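Local coordinates for MlnE (Bacillus amyloliquefaciens subsp. plantarum, PDB 5D2E), which forms the N-terminal B-type ketoreductase part of a macrolactin assembly-line synthase, binding NADP and probably reducing beta-keto groups of the growing polyketide, at residues 344-347 with 348-352. Numbering follows the deposited sequence.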
ATOM      1  N   ILE A 344      -7.952  16.114  16.270  1.00 34.03           N
ATOM      2  CA  ILE A 344      -7.879  15.236  17.444  1.00 33.10           C
ATOM      3  C   ILE A 344      -8.013  16.089  18.730  1.00 33.13           C
ATOM      4  O   ILE A 344      -8.791  15.734  19.627  1.00 35.77           O
ATOM      5  CB  ILE A 344      -6.587  14.394  17.471  1.00 34.78           C
ATOM      6  CG1 ILE A 344      -6.456  13.495  16.208  1.00 37.48           C
ATOM      7  CG2 ILE A 344      -6.487  13.611  18.758  1.00 35.34           C
ATOM      8  CD1 ILE A 344      -7.628  12.677  15.786  1.00 36.19           C
ATOM      9  N   LYS A 345      -7.348  17.221  18.772  1.00 36.40           N
ATOM     10  CA  LYS A 345      -7.505  18.168  19.898  1.00 42.21           C
ATOM     11  C   LYS A 345      -8.947  18.592  20.154  1.00 41.93           C
ATOM     12  O   LYS A 345      -9.396  18.632  21.309  1.00 41.71           O
ATOM     13  CB  LYS A 345      -6.630  19.382  19.679  1.00 41.86           C
ATOM     14  CG  LYS A 345      -5.210  19.064  20.053  1.00 48.02           C
ATOM     15  CD  LYS A 345      -4.219  20.092  19.556  1.00 50.39           C
ATOM     16  CE  LYS A 345      -2.876  19.684  20.129  1.00 53.82           C
ATOM     17  NZ  LYS A 345      -1.756  20.319  19.408  1.00 52.91           N
ATOM     18  N   TYR A 346      -9.681  18.850  19.088  1.00 34.70           N
ATOM     19  CA  TYR A 346     -11.060  19.269  19.199  1.00 34.81           C
ATOM     20  C   TYR A 346     -11.923  18.152  19.694  1.00 39.83           C
ATOM     21  O   TYR A 346     -12.870  18.389  20.485  1.00 36.22           O
ATOM     22  CB  TYR A 346     -11.545  19.814  17.883  1.00 38.31           C
ATOM     23  CG  TYR A 346     -13.032  20.058  17.807  1.00 39.94           C
ATOM     24  CD1 TYR A 346     -13.585  21.234  18.290  1.00 42.38           C
ATOM     25  CD2 TYR A 346     -13.893  19.095  17.270  1.00 41.28           C
ATOM     26  CE1 TYR A 346     -14.957  21.455  18.220  1.00 43.37           C
ATOM     27  CE2 TYR A 346     -15.268  19.308  17.197  1.00 43.53           C
ATOM     28  CZ  TYR A 346     -15.784  20.501  17.681  1.00 48.03           C
ATOM     29  OH  TYR A 346     -17.134  20.747  17.637  1.00 54.99           O
ATOM     30  N   ILE A 347     -11.625  16.926  19.255  1.00 36.65           N
ATOM     31  CA  ILE A 347     -12.386  15.785  19.700  1.00 35.85           C
ATOM     32  C   ILE A 347     -12.108  15.586  21.207  1.00 36.69           C
ATOM     33  O   ILE A 347     -13.044  15.303  21.990  1.00 37.40           O
ATOM     34  CB  ILE A 347     -12.024  14.514  18.931  1.00 34.00           C
ATOM     35  CG1 ILE A 347     -12.530  14.589  17.518  1.00 36.23           C
ATOM     36  CG2 ILE A 347     -12.599  13.303  19.611  1.00 32.78           C
ATOM     37  CD1 ILE A 347     -12.072  13.434  16.664  1.00 37.86           C
ATOM     38  N   LYS A 348     -10.848  15.743  21.608  1.00 40.00           N
ATOM     39  CA  LYS A 348     -10.488  15.551  23.036  1.00 48.26           C
ATOM     40  C   LYS A 348     -11.183  16.575  23.935  1.00 49.94           C
ATOM     41  O   LYS A 348     -11.809  16.207  24.930  1.00 48.56           O
ATOM     42  CB  LYS A 348      -8.970  15.625  23.285  1.00 52.10           C
ATOM     43  CG  LYS A 348      -8.575  14.877  24.573  1.00 65.46           C
ATOM     44  CD  LYS A 348      -7.140  15.077  25.085  1.00 74.47           C
ATOM     45  CE  LYS A 348      -6.077  15.090  23.993  1.00 73.54           C
ATOM     46  NZ  LYS A 348      -5.674  16.473  23.571  1.00 75.88           N
ATOM     47  N   GLN A 349     -11.050  17.840  23.567  1.00 49.56           N
ATOM     48  CA  GLN A 349     -11.726  18.951  24.242  1.00 53.96           C
ATOM     49  C   GLN A 349     -13.238  18.821  24.223  1.00 52.10           C
ATOM     50  O   GLN A 349     -13.882  19.103  25.202  1.00 50.97           O
ATOM     51  CB  GLN A 349     -11.305  20.283  23.612  1.00 58.70           C
ATOM     52  CG  GLN A 349     -12.236  21.457  23.880  1.00 68.11           C
ATOM     53  CD  GLN A 349     -11.489  22.742  24.198  1.00 77.01           C
ATOM     54  OE1 GLN A 349     -11.592  23.731  23.471  1.00 75.16           O
ATOM     55  NE2 GLN A 349     -10.726  22.729  25.297  1.00 83.23           N
ATOM     56  N   THR A 350     -13.816  18.367  23.134  1.00 44.50           N
ATOM     57  CA  THR A 350     -15.274  18.227  23.033  1.00 42.76           C
ATOM     58  C   THR A 350     -15.845  16.987  23.742  1.00 49.88           C
ATOM     59  O   THR A 350     -16.922  17.056  24.345  1.00 44.72           O
ATOM     60  CB  THR A 350     -15.679  18.276  21.567  1.00 40.87           C
ATOM     61  OG1 THR A 350     -15.196  19.532  21.025  1.00 41.91           O
ATOM     62  CG2 THR A 350     -17.157  18.137  21.382  1.00 44.46           C
ATOM     63  N   PHE A 351     -15.167  15.843  23.674  1.00 42.90           N
ATOM     64  CA  PHE A 351     -15.749  14.629  24.205  1.00 44.23           C
ATOM     65  C   PHE A 351     -14.877  14.011  25.277  1.00 39.93           C
ATOM     66  O   PHE A 351     -15.260  12.975  25.801  1.00 41.00           O
ATOM     67  CB  PHE A 351     -16.018  13.577  23.104  1.00 44.79           C
ATOM     68  CG  PHE A 351     -17.036  13.995  22.095  1.00 43.32           C
ATOM     69  CD1 PHE A 351     -18.384  14.033  22.411  1.00 44.79           C
ATOM     70  CD2 PHE A 351     -16.665  14.307  20.801  1.00 47.56           C
ATOM     71  CE1 PHE A 351     -19.325  14.412  21.465  1.00 50.60           C
ATOM     72  CE2 PHE A 351     -17.607  14.660  19.842  1.00 47.58           C
ATOM     73  CZ  PHE A 351     -18.941  14.726  20.174  1.00 49.64           C
ATOM     74  N   GLY A 352     -13.732  14.633  25.596  1.00 43.08           N
ATOM     75  CA  GLY A 352     -12.837  14.118  26.649  1.00 44.21           C
ATOM     76  C   GLY A 352     -11.781  13.153  26.133  1.00 49.71           C
ATOM     77  O   GLY A 352     -10.654  13.149  26.622  1.00 47.85           O
TER
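Thr350 sets its hydroxyl over the ring of Tyr346, one helical turn back: Thr350 OG1 stands 3.4 Å above the Tyr346 ring plane, over its centre. The same Thr350 OG1 donates to Tyr346 O at 2.6 Å. With OG1 at chi1 -57°, beside its own backbone N, the hydroxyl is aimed back along the helix, and Thr350 N also donates to Tyr346 O, at 2.8 Å. The two donors approach from opposite faces of the carbonyl plane, so one oxygen is gripped twice. Threonine's branched CB suits the place, carrying a hydroxyl for the carbonyl and a methyl for the next ring: Thr350 CG2 stands 3.8 Å above the Phe351 ring, over its centre. All this happens in the last turns of helix 337-351, in the Rossmann-type ketoreductase domain that binds NADP. On the helix face turned to the sheet, Ile347 CG2 comes within 4.4 Å of Phe351 CD2, and branched Ile347 and flat Phe351 both lie against the apolar Val275 and Ile302 of the strands beneath. On another side, Lys345 NZ makes a salt bridge with Asp341, while the Lys348 chain, bent in its outer torsions, lies against Glu398. Gly352 leaves the helix with phi 90°, a positive angle that glycine, having no CB, takes without crowding the Phe351 carbonyl oxygen.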